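Local coordinates for protein ACDH-11, isoform b (Caenorhabditis elegans, PDB 4Y9J), which is a flavoprotein of the acyl-CoA dehydrogenase family that binds flavin-adenine dinucleotide and assembles from several copies of the same chain, at residues Glu108-Ile113 against Cys144-Thr149; Ser197-Gly202 against Leu233-Ile238; Asp542-Ser547 against Ser553-Ala558. One frame throughout, in Å; residues are numbered along the deposited sequence. Where two conformers were deposited one is given.

Contact 1 of 3, residues Glu108-Ile113 against Cys144-Thr149; sequences EGVISI and CPMAMT. With UCC (S-{(3S,5R,9R)-1-[(2R,3S,4R,5R)-5-(6-amino-9H-purin-9-yl)-4-hydroxy-3-(phosphonooxy)tetrahydrofuran-2-yl]-3,5,9-trihydroxy-8,8-dimethyl-3,5-dioxido-10,14-dioxo-2,4,6-trioxa-11,15-diaza-3lambda~5~,5lambda~5~-diphosphaheptadecan-17-yl} undecanethioate), chain F.
Val-110 and Ile-111, in the loop that follows helix 96-107, lie against Met-146 and Thr-149 on one flank of helix 143-158. Gly-109, with positive phi (64°), is the first residue to leave helical phi/psi and closes the preceding helix in a Schellman motif. Next comes Val-110, with CG1 anti to the backbone N (chi1 162°) and 4.0 Å from Met-146 CG; the two side chains cross at about a right angle. Ile-111 goes deeper: its CD1 sits 3.4 Å from Met-146 O and 3.8 Å from Met-146 SD, while its CG1 meets Thr-149 CG2 at 3.7 Å. Bends at chi2 and chi3 of Met-146 set SD beside Ile-111, and the same side chain also packs on Cys-105. Thr-149 OG1 hydrogen-bonds Pro-145 O at 2.6 Å, with the CG2 methyl facing Ile-111. The Pro-145 oxygen takes Thr-149 OG1 and Thr-149 N from opposite faces of its carbonyl plane, and OG1 is further bonded to Ser-186 N. Ala-147 points away from the loop, and its CB lies 3.5 Å from CA8 of UCC. Apolar loop-on-helix packing thus backs a pocket-lining helix in the helical N-terminal domain of an acyl-CoA dehydrogenase fold.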
loop_
_atom_site.group_PDB
_atom_site.type_symbol
_atom_site.label_atom_id
_atom_site.label_comp_id
_atom_site.label_asym_id
_atom_site.label_seq_id
_atom_site.Cartn_x
_atom_site.Cartn_y
_atom_site.Cartn_z
ATOM N N GLU B 108 -4.255 -32.924 10.356
ATOM C CA GLU B 108 -2.988 -33.688 10.284
ATOM C C GLU B 108 -2.392 -34.106 11.640
ATOM O O GLU B 108 -1.370 -34.815 11.686
ATOM C CB GLU B 108 -1.922 -32.925 9.474
ATOM C CG GLU B 108 -2.331 -32.807 8.006
ATOM C CD GLU B 108 -2.112 -34.042 7.182
ATOM O OE1 GLU B 108 -1.598 -35.062 7.721
ATOM O OE2 GLU B 108 -2.506 -34.031 6.009
ATOM N N GLY B 109 -2.997 -33.638 12.721
ATOM C CA GLY B 109 -2.566 -33.990 14.079
ATOM C C GLY B 109 -1.195 -33.511 14.399
ATOM O O GLY B 109 -0.514 -34.111 15.174
ATOM N N VAL B 110 -0.787 -32.344 13.864
ATOM C CA VAL B 110 0.484 -31.819 14.202
ATOM C C VAL B 110 0.690 -31.634 15.713
ATOM O O VAL B 110 1.820 -31.751 16.193
ATOM C CB VAL B 110 0.683 -30.485 13.440
ATOM C CG1 VAL B 110 1.748 -29.696 14.064
ATOM C CG2 VAL B 110 0.894 -30.793 11.975
ATOM N N ILE B 111 -0.384 -31.341 16.446
ATOM C CA ILE B 111 -0.410 -31.371 17.915
ATOM C C ILE B 111 -0.839 -32.764 18.404
ATOM O O ILE B 111 -0.176 -33.338 19.276
ATOM C CB ILE B 111 -1.425 -30.353 18.511
ATOM C CG1 ILE B 111 -1.134 -28.942 17.975
ATOM C CG2 ILE B 111 -1.350 -30.334 20.059
ATOM C CD1 ILE B 111 0.293 -28.530 18.122
ATOM N N SER B 112 -1.935 -33.303 17.871
ATOM C CA SER B 112 -2.513 -34.533 18.403
ATOM C C SER B 112 -1.567 -35.682 18.468
ATOM O O SER B 112 -1.642 -36.516 19.375
ATOM C CB SER B 112 -3.744 -35.017 17.568
ATOM O OG SER B 112 -4.437 -33.869 17.167
ATOM N N ILE B 113 -0.799 -35.855 17.418
ATOM C CA ILE B 113 0.136 -36.981 17.341
ATOM C C ILE B 113 1.016 -36.998 18.607
ATOM O O ILE B 113 1.266 -38.082 19.161
ATOM C CB ILE B 113 0.935 -36.961 16.000
ATOM C CG1 ILE B 113 0.026 -37.394 14.830
ATOM C CG2 ILE B 113 2.168 -37.864 16.031
ATOM C CD1 ILE B 113 0.530 -36.917 13.473
ATOM N N CYS B 144 4.576 -21.202 14.537
ATOM C CA CYS B 144 4.640 -20.513 15.817
ATOM C C CYS B 144 3.460 -20.822 16.754
ATOM O O CYS B 144 3.672 -21.365 17.854
ATOM C CB CYS B 144 4.876 -19.022 15.586
ATOM S SG CYS B 144 4.481 -17.967 16.950
ATOM N N PRO B 145 2.222 -20.629 16.314
ATOM C CA PRO B 145 1.155 -21.068 17.183
ATOM C C PRO B 145 1.155 -22.581 17.418
ATOM O O PRO B 145 0.713 -22.988 18.481
ATOM C CB PRO B 145 -0.114 -20.611 16.488
ATOM C CG PRO B 145 0.315 -20.311 15.092
ATOM C CD PRO B 145 1.707 -19.827 15.190
ATOM N N MET B 146 1.656 -23.414 16.487
ATOM C CA MET B 146 1.718 -24.853 16.804
ATOM C C MET B 146 2.686 -25.094 17.993
ATOM O O MET B 146 2.387 -25.917 18.873
ATOM C CB MET B 146 2.116 -25.698 15.596
ATOM C CG MET B 146 1.101 -25.725 14.480
ATOM S SD MET B 146 -0.471 -26.416 15.086
ATOM C CE MET B 146 -1.624 -25.114 15.002
ATOM N N ALA B 147 3.797 -24.383 18.027
ATOM C CA ALA B 147 4.750 -24.513 19.144
ATOM C C ALA B 147 4.106 -24.180 20.482
ATOM O O ALA B 147 4.251 -24.920 21.443
ATOM C CB ALA B 147 5.967 -23.672 18.955
ATOM N N MET B 148 3.456 -23.029 20.512
ATOM C CA MET B 148 2.843 -22.525 21.695
ATOM C C MET B 148 1.662 -23.386 22.129
ATOM O O MET B 148 1.422 -23.477 23.327
ATOM C CB MET B 148 2.420 -21.100 21.533
ATOM C CG MET B 148 3.585 -20.172 21.421
ATOM S SD MET B 148 3.155 -18.416 21.362
ATOM C CE MET B 148 2.158 -18.331 19.941
ATOM N N THR B 149 0.972 -23.996 21.156
ATOM C CA THR B 149 -0.172 -24.849 21.429
ATOM C C THR B 149 0.333 -26.129 22.125
ATOM O O THR B 149 -0.229 -26.555 23.139
ATOM C CB THR B 149 -0.956 -25.125 20.137
ATOM O OG1 THR B 149 -1.473 -23.852 19.623
ATOM C CG2 THR B 149 -2.013 -26.171 20.308
HETATM O OA1 UCC F . 9.496 -15.588 22.414
HETATM C CA1 UCC F . 8.331 -16.073 22.687
HETATM C CA2 UCC F . 7.264 -16.602 21.721
HETATM C CA3 UCC F . 7.639 -16.940 20.312
HETATM C CA4 UCC F . 6.953 -18.260 19.826
HETATM C CA5 UCC F . 8.019 -19.349 19.640
HETATM C CA6 UCC F . 7.789 -20.131 18.394
HETATM C CA7 UCC F . 8.841 -21.212 18.205
HETATM C CA8 UCC F . 8.217 -21.874 17.043
HETATM C CA9 UCC F . 8.995 -22.227 15.894
HETATM C C10 UCC F . 8.638 -21.494 14.680
HETATM C C11 UCC F . 9.929 -20.742 14.391
HETATM S S UCC F . 7.667 -16.201 24.216
HETATM C CP1 UCC F . 8.855 -15.515 25.433
HETATM C CP2 UCC F . 10.169 -16.228 25.514
HETATM N NP1 UCC F . 10.961 -15.821 26.693
HETATM C CP3 UCC F . 11.999 -16.589 27.029
HETATM O OP1 UCC F . 12.410 -17.535 26.356
HETATM C CP4 UCC F . 12.656 -16.299 28.363
HETATM C CP5 UCC F . 14.170 -16.142 28.156
HETATM N NP2 UCC F . 14.689 -16.063 29.516
HETATM C CP6 UCC F . 14.956 -17.118 30.284
HETATM O OP2 UCC F . 14.898 -18.274 29.887
HETATM C CP8 UCC F . 15.465 -16.776 31.670
HETATM O OP3 UCC F . 16.610 -17.632 31.970
HETATM C CPB UCC F . 14.535 -17.071 32.822
HETATM C CP7 UCC F . 13.761 -18.398 32.841
HETATM C CP9 UCC F . 13.253 -16.246 32.366
HETATM C CPA UCC F . 14.784 -16.209 34.080
HETATM O O7 UCC F . 13.797 -16.530 35.092
HETATM P P2 UCC F . 14.098 -16.202 36.649
HETATM O O21 UCC F . 12.894 -16.569 37.501
HETATM O O22 UCC F . 14.785 -14.829 36.671
HETATM O O6 UCC F . 15.322 -17.244 36.902
HETATM P P1 UCC F . 15.390 -18.480 37.904
HETATM O O11 UCC F . 15.208 -18.075 39.360
HETATM O O12 UCC F . 16.656 -19.166 37.485
HETATM O "O5'" UCC F . 14.072 -19.353 37.370
HETATM C "C5'" UCC F . 12.967 -19.621 38.268
HETATM C "C4'" UCC F . 12.638 -21.125 38.331
HETATM C "C3'" UCC F . 13.825 -21.935 38.843
HETATM O "O3'" UCC F . 13.251 -23.026 39.518
HETATM P P3 UCC F . 13.424 -23.243 41.073
HETATM O O33 UCC F . 12.550 -24.452 41.322
HETATM O O32 UCC F . 12.765 -22.036 41.700
HETATM O O31 UCC F . 14.953 -23.408 41.263
HETATM C "C2'" UCC F . 14.552 -22.446 37.607
HETATM O "O2'" UCC F . 15.170 -23.724 37.746
HETATM O "O4'" UCC F . 12.356 -21.619 37.005
HETATM C "C1'" UCC F . 13.332 -22.605 36.690
HETATM N N9 UCC F . 13.614 -22.601 35.247
HETATM C C4 UCC F . 13.528 -23.703 34.511
HETATM N N3 UCC F . 13.146 -24.984 34.729
HETATM C C8 UCC F . 14.049 -21.552 34.510
HETATM N N7 UCC F . 14.212 -21.961 33.238
HETATM C C5 UCC F . 13.898 -23.274 33.164
HETATM C C6 UCC F . 13.806 -24.306 32.096
HETATM N N6 UCC F . 14.134 -23.970 30.823
HETATM N N1 UCC F . 13.460 -25.582 32.461
HETATM C C2 UCC F . 13.146 -25.891 33.736
#

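Contact 2 of 3, residues Ser197-Gly202 against Leu233-Ile238; sequences SDVAGG and LTLARI. With FAD (flavin-adenine dinucleotide), chain E.
Val-199 and Leu-235 mark the closest backbone approach, with CA atoms 8.8 Å apart, too far for backbone-to-backbone bonds; side chains of strand 231-238 bridge the gap to the short helix 199-202, one of them to a main-chain carbonyl. Both segments belong to the beta-rich middle domain of the acyl-CoA dehydrogenase fold, in which the strand pairs in parallel with 186-189 and 206-209 and antiparallel with 252-258. The apolar part is slight: Val-199 CG2 lies 3.7 Å from Leu-235 CD1, the side chains at about a right angle, in one of two deposited conformers of Val-199, and the touch is less certain for the other. Arg-237 supplies the polar link. Its chain runs extended from CG to NE, and NH2 donates to Ala-200 O at 2.9 Å with an N-H...O angle of 142°. NH2 comes from above the Ala-200 carbonyl plane, while the oxygen lies at the guanidinium edge, tilted 18° from its plane. NH2 also bonds Cys-203 O, and NH1 bonds Gly-248 O and Leu-246 O, so main-chain carbonyls hold this buried group in a fixed rotation. Asp-198 is the N-cap, right before the helix: its OD1 accepts from Gly-201 N at 3.0 Å, and OD2 accepts from Phe-344 N of the second subunit. Ser-197 O bonds UCC NP2, and Ser-197 OG donates a hydrogen bond to the phosphate oxygen O1A of FAD at 2.5 Å.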
loop_
_atom_site.group_PDB
_atom_site.type_symbol
_atom_site.label_atom_id
_atom_site.label_comp_id
_atom_site.label_asym_id
_atom_site.label_seq_id
_atom_site.Cartn_x
_atom_site.Cartn_y
_atom_site.Cartn_z
ATOM N N SER B 197 14.165 -11.312 28.023
ATOM C CA SER B 197 15.064 -12.265 28.629
ATOM C C SER B 197 14.806 -12.330 30.139
ATOM O O SER B 197 14.804 -13.407 30.757
ATOM C CB SER B 197 16.511 -11.842 28.403
ATOM O OG SER B 197 16.767 -11.705 27.048
ATOM N N ASP B 198 14.621 -11.164 30.741
ATOM C CA ASP B 198 14.568 -11.035 32.205
ATOM C C ASP B 198 13.128 -10.697 32.611
ATOM O O ASP B 198 12.756 -9.543 32.621
ATOM C CB ASP B 198 15.448 -9.867 32.628
ATOM C CG ASP B 198 15.419 -9.642 34.118
ATOM O OD1 ASP B 198 14.877 -10.535 34.888
ATOM O OD2 ASP B 198 15.937 -8.557 34.522
ATOM N N VAL B 199 12.341 -11.717 32.874
ATOM C CA VAL B 199 10.925 -11.519 33.172
ATOM C C VAL B 199 10.776 -11.179 34.647
ATOM O O VAL B 199 9.837 -10.452 35.023
ATOM C CB VAL B 199 10.060 -12.745 32.754
ATOM C CG1 VAL B 199 10.347 -13.964 33.620
ATOM C CG2 VAL B 199 8.567 -12.410 32.786
ATOM N N ALA B 200 11.707 -11.684 35.505
ATOM C CA ALA B 200 11.691 -11.320 36.896
ATOM C C ALA B 200 11.783 -9.837 37.114
ATOM O O ALA B 200 11.156 -9.312 37.989
ATOM C CB ALA B 200 12.852 -11.978 37.643
ATOM N N GLY B 201 12.680 -9.186 36.396
ATOM C CA GLY B 201 12.854 -7.722 36.488
ATOM C C GLY B 201 11.920 -6.968 35.530
ATOM O O GLY B 201 11.516 -5.834 35.775
ATOM N N GLY B 202 11.560 -7.617 34.443
ATOM C CA GLY B 202 10.790 -6.950 33.370
ATOM C C GLY B 202 9.284 -6.897 33.550
ATOM O O GLY B 202 8.627 -5.974 33.019
ATOM N N LEU B 233 -1.336 -18.300 27.869
ATOM C CA LEU B 233 -0.699 -18.368 29.169
ATOM C C LEU B 233 0.075 -17.099 29.357
ATOM O O LEU B 233 0.768 -16.661 28.424
ATOM C CB LEU B 233 0.206 -19.573 29.210
ATOM C CG LEU B 233 -0.557 -20.948 29.214
ATOM C CD1 LEU B 233 0.404 -22.116 29.215
ATOM C CD2 LEU B 233 -1.279 -21.060 30.510
ATOM N N THR B 234 0.019 -16.540 30.567
ATOM C CA THR B 234 0.796 -15.353 30.869
ATOM C C THR B 234 1.180 -15.280 32.329
ATOM O O THR B 234 0.708 -16.079 33.128
ATOM C CB THR B 234 -0.009 -14.073 30.450
ATOM O OG1 THR B 234 0.828 -12.896 30.472
ATOM C CG2 THR B 234 -1.204 -13.902 31.272
ATOM N N LEU B 235 2.114 -14.382 32.655
ATOM C CA LEU B 235 2.609 -14.187 34.024
ATOM C C LEU B 235 2.136 -12.851 34.470
ATOM O O LEU B 235 2.086 -11.952 33.631
ATOM C CB LEU B 235 4.119 -14.132 33.999
ATOM C CG LEU B 235 4.756 -15.436 33.535
ATOM C CD1 LEU B 235 6.273 -15.226 33.455
ATOM C CD2 LEU B 235 4.443 -16.625 34.463
ATOM N N ALA B 236 1.836 -12.722 35.754
ATOM C CA ALA B 236 1.480 -11.475 36.400
ATOM C C ALA B 236 1.789 -11.516 37.880
ATOM O O ALA B 236 1.981 -12.589 38.440
ATOM C CB ALA B 236 -0.012 -11.207 36.206
ATOM N N ARG B 237 1.802 -10.343 38.509
ATOM C CA ARG B 237 2.017 -10.189 39.932
ATOM C C ARG B 237 0.740 -9.984 40.680
ATOM O O ARG B 237 0.009 -9.025 40.437
ATOM C CB ARG B 237 2.888 -8.980 40.187
ATOM C CG ARG B 237 4.239 -9.055 39.504
ATOM C CD ARG B 237 5.172 -7.911 39.907
ATOM N NE ARG B 237 6.302 -7.963 39.013
ATOM C CZ ARG B 237 7.365 -8.747 39.151
ATOM N NH1 ARG B 237 7.520 -9.516 40.260
ATOM N NH2 ARG B 237 8.278 -8.751 38.182
ATOM N N ILE B 238 0.496 -10.878 41.640
ATOM C CA ILE B 238 -0.737 -10.874 42.350
ATOM C C ILE B 238 -0.632 -9.747 43.351
ATOM O O ILE B 238 0.435 -9.544 43.947
ATOM C CB ILE B 238 -1.007 -12.240 43.026
ATOM C CG1 ILE B 238 -1.381 -13.241 41.909
ATOM C CG2 ILE B 238 -2.081 -12.074 44.085
ATOM C CD1 ILE B 238 -1.937 -14.552 42.417
HETATM P PA FAD E . 16.845 -8.193 25.764
HETATM O O1A FAD E . 16.940 -9.199 26.910
HETATM O O2A FAD E . 16.590 -6.719 26.125
HETATM O O5B FAD E . 18.259 -8.115 24.987
HETATM C C5B FAD E . 18.807 -9.307 24.436
HETATM C C4B FAD E . 20.303 -9.166 24.470
HETATM O O4B FAD E . 20.638 -8.999 25.865
HETATM C C3B FAD E . 21.038 -10.346 23.922
HETATM O O3B FAD E . 22.433 -10.015 23.565
HETATM C C2B FAD E . 21.155 -11.164 25.194
HETATM O O2B FAD E . 22.194 -12.152 25.099
HETATM C C1B FAD E . 21.498 -10.060 26.224
HETATM N N9A FAD E . 21.293 -10.520 27.610
HETATM C C8A FAD E . 20.099 -10.626 28.273
HETATM N N7A FAD E . 20.309 -11.150 29.516
HETATM C C5A FAD E . 21.657 -11.334 29.669
HETATM C C6A FAD E . 22.536 -11.836 30.729
HETATM N N6A FAD E . 22.010 -12.220 31.926
HETATM N N1A FAD E . 23.865 -11.875 30.459
HETATM C C2A FAD E . 24.370 -11.514 29.273
HETATM N N3A FAD E . 23.636 -11.040 28.266
HETATM C C4A FAD E . 22.295 -10.931 28.415
HETATM N N1 FAD E . 7.588 -12.876 23.585
HETATM C C2 FAD E . 6.424 -13.344 24.131
HETATM O O2 FAD E . 6.386 -13.466 25.383
HETATM N N3 FAD E . 5.418 -13.768 23.445
HETATM C C4 FAD E . 5.318 -13.744 22.136
HETATM O O4 FAD E . 4.330 -14.133 21.554
HETATM C C4X FAD E . 6.547 -13.220 21.438
HETATM N N5 FAD E . 6.465 -13.039 20.046
HETATM C C5X FAD E . 7.674 -12.515 19.508
HETATM C C6 FAD E . 7.659 -12.379 18.087
HETATM C C7 FAD E . 8.846 -11.887 17.449
HETATM C C7M FAD E . 8.781 -11.809 15.958
HETATM C C8 FAD E . 9.963 -11.475 18.275
HETATM C C8M FAD E . 11.227 -10.916 17.602
HETATM C C9 FAD E . 9.984 -11.600 19.660
HETATM C C9A FAD E . 8.815 -12.102 20.320
HETATM N N10 FAD E . 8.801 -12.193 21.684
HETATM C C10 FAD E . 7.626 -12.732 22.263
HETATM C "C1'" FAD E . 9.864 -11.702 22.485
HETATM C "C2'" FAD E . 11.152 -12.518 22.651
HETATM O "O2'" FAD E . 10.997 -13.606 23.541
HETATM C "C3'" FAD E . 12.242 -11.582 23.166
HETATM O "O3'" FAD E . 12.462 -10.673 22.116
HETATM C "C4'" FAD E . 13.497 -12.348 23.541
HETATM O "O4'" FAD E . 13.258 -13.259 24.615
HETATM C "C5'" FAD E . 14.643 -11.388 23.882
HETATM O "O5'" FAD E . 14.242 -10.514 25.015
HETATM P P FAD E . 14.258 -8.874 24.746
HETATM O O1P FAD E . 13.576 -8.628 23.459
HETATM O O2P FAD E . 13.792 -8.215 26.020
HETATM O O3P FAD E . 15.860 -8.589 24.579
#

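Contact 3 of 3, residues Asp542-Ser547 against Ser553-Ala558; sequences DHASDS and SDIEVA
The turn between two consecutive helices of the helical C-terminal region brings Ala-544, near the end of helix 524-545, against Asp-554 in the first turns of helix 552-563. The approach is tight, with the CA atoms of Ala-544 and Asp-554 only 4.9 Å apart, and the small alanine side chain suits it. Ala-544 CB points at the second helix and rests 3.4 Å from Asp-554 O. Around Ala-544 CB, Ile-555 CG1 stands at 4.1 Å and Ala-558 CB, one turn beyond Asp-554, at 4.3 Å, which makes a compact apolar patch. Beside it lies a polar one. The CG of His-543 is anti to the backbone N (chi1 -176°), and this carries the imidazole across to the Asp-554 carboxylate. The meeting is at the ring edge: His-543 CE1 is 3.1 Å from Asp-554 OD1, near the ring plane, and the ring and carboxylate planes stand 84° apart. This C-H edge is probably polarised and would suit a carboxylate, though no hydrogen bond is formed. Asp-554 OD1 forms a salt bridge with Arg-36 and OD2 accepts from Asn-551 N, so both oxygens are held. Asp-546 is the centre of an inverse gamma turn. Leu-488 of helix 486-512 covers the patch by touching Ala-544, Ile-555 and Ala-558; the His-543 ring packs on helix 34-41 and on Leu-370 of helix 352-383, while Ser-553 bonds Asp-589 of the second subunit.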
loop_
_atom_site.group_PDB
_atom_site.type_symbol
_atom_site.label_atom_id
_atom_site.label_comp_id
_atom_site.label_asym_id
_atom_site.label_seq_id
_atom_site.Cartn_x
_atom_site.Cartn_y
_atom_site.Cartn_z
ATOM N N ASP B 542 27.406 -42.967 15.788
ATOM C CA ASP B 542 26.494 -44.044 16.096
ATOM C C ASP B 542 25.618 -44.318 14.877
ATOM O O ASP B 542 25.453 -45.454 14.448
ATOM C CB ASP B 542 25.660 -43.643 17.295
ATOM C CG ASP B 542 24.853 -44.793 17.883
ATOM O OD1 ASP B 542 25.407 -45.855 18.199
ATOM O OD2 ASP B 542 23.642 -44.589 18.028
ATOM N N HIS B 543 25.124 -43.273 14.263
ATOM C CA HIS B 543 24.376 -43.406 13.028
ATOM C C HIS B 543 25.142 -44.059 11.879
ATOM O O HIS B 543 24.610 -44.965 11.227
ATOM C CB HIS B 543 23.911 -42.038 12.609
ATOM C CG HIS B 543 23.047 -42.027 11.390
ATOM N ND1 HIS B 543 23.536 -41.754 10.129
ATOM C CD2 HIS B 543 21.713 -42.170 11.253
ATOM C CE1 HIS B 543 22.536 -41.752 9.265
ATOM N NE2 HIS B 543 21.426 -42.029 9.922
ATOM N N ALA B 544 26.385 -43.630 11.643
ATOM C CA ALA B 544 27.200 -44.169 10.538
ATOM C C ALA B 544 27.660 -45.603 10.804
ATOM O O ALA B 544 27.995 -46.355 9.843
ATOM C CB ALA B 544 28.425 -43.292 10.302
ATOM N N SER B 545 27.750 -45.940 12.095
ATOM C CA SER B 545 28.232 -47.263 12.524
ATOM C C SER B 545 27.165 -48.340 12.297
ATOM O O SER B 545 27.482 -49.530 12.264
ATOM C CB SER B 545 28.663 -47.252 14.006
ATOM O OG SER B 545 29.826 -46.453 14.233
ATOM N N ASP B 546 25.909 -47.943 12.171
ATOM C CA ASP B 546 24.808 -48.875 12.004
ATOM C C ASP B 546 24.730 -49.382 10.575
ATOM O O ASP B 546 24.021 -48.820 9.741
ATOM C CB ASP B 546 23.492 -48.249 12.433
ATOM C CG ASP B 546 22.293 -49.195 12.276
ATOM O OD1 ASP B 546 22.415 -50.269 11.627
ATOM O OD2 ASP B 546 21.236 -48.852 12.821
ATOM N N SER B 547 25.430 -50.492 10.316
ATOM C CA SER B 547 25.591 -50.968 8.947
ATOM C C SER B 547 24.264 -51.394 8.364
ATOM O O SER B 547 24.153 -51.577 7.172
ATOM C CB SER B 547 26.537 -52.151 8.875
ATOM O OG SER B 547 25.889 -53.285 9.435
ATOM N N SER B 553 28.046 -42.020 2.618
ATOM C CA SER B 553 27.950 -40.584 2.948
ATOM C C SER B 553 27.843 -40.437 4.474
ATOM O O SER B 553 28.375 -39.490 5.047
ATOM C CB SER B 553 26.749 -39.927 2.272
ATOM O OG SER B 553 25.524 -39.969 3.070
ATOM N N ASP B 554 27.214 -41.399 5.156
ATOM C CA ASP B 554 27.035 -41.277 6.586
ATOM C C ASP B 554 28.379 -41.333 7.295
ATOM O O ASP B 554 28.605 -40.581 8.257
ATOM C CB ASP B 554 26.097 -42.375 7.130
ATOM C CG ASP B 554 24.620 -42.162 6.725
ATOM O OD1 ASP B 554 24.122 -41.008 6.695
ATOM O OD2 ASP B 554 23.911 -43.178 6.472
ATOM N N ILE B 555 29.275 -42.192 6.840
ATOM C CA ILE B 555 30.645 -42.289 7.444
ATOM C C ILE B 555 31.460 -41.012 7.193
ATOM O O ILE B 555 32.108 -40.470 8.077
ATOM C CB ILE B 555 31.453 -43.514 6.931
ATOM C CG1 ILE B 555 30.847 -44.821 7.434
ATOM C CG2 ILE B 555 32.891 -43.462 7.431
ATOM C CD1 ILE B 555 31.226 -46.054 6.640
ATOM N N GLU B 556 31.410 -40.544 5.966
ATOM C CA GLU B 556 32.173 -39.374 5.581
ATOM C C GLU B 556 31.701 -38.115 6.338
ATOM O O GLU B 556 32.502 -37.267 6.727
ATOM C CB GLU B 556 32.024 -39.159 4.092
ATOM C CG GLU B 556 32.937 -38.057 3.596
ATOM C CD GLU B 556 34.438 -38.344 3.812
ATOM O OE1 GLU B 556 35.245 -37.346 3.807
ATOM O OE2 GLU B 556 34.801 -39.559 3.933
ATOM N N VAL B 557 30.396 -38.024 6.562
ATOM C CA VAL B 557 29.818 -36.909 7.320
ATOM C C VAL B 557 30.274 -36.958 8.796
ATOM O O VAL B 557 30.641 -35.937 9.372
ATOM C CB VAL B 557 28.287 -36.948 7.248
ATOM C CG1 VAL B 557 27.694 -36.010 8.260
ATOM C CG2 VAL B 557 27.799 -36.542 5.876
ATOM N N ALA B 558 30.297 -38.160 9.404
ATOM C CA ALA B 558 30.729 -38.261 10.791
ATOM C C ALA B 558 32.183 -37.871 10.914
ATOM O O ALA B 558 32.556 -37.195 11.895
ATOM C CB ALA B 558 30.493 -39.630 11.359
#

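In the fold
The three contacts follow one another along the chain, each in a different part of the fold: contact 1 in the helical N-terminal domain, contact 2 in the middle beta domain, contact 3 in the helical C-terminal region. Contacts 1 and 2 are centred 25 Å apart, with nearest atoms about 6 Å apart, and both border the UCC pocket, contact 2 reaching FAD as well; helix 304-338 packs against each. Contact 3 lies farther off, its centre 32 Å from that of contact 1 and 45 Å from that of contact 2, across the chain's centre from the latter. Contacts 2 and 3 both touch the second subunit, so residues next to the ligands and the C-terminal helices both lie at the subunit interface.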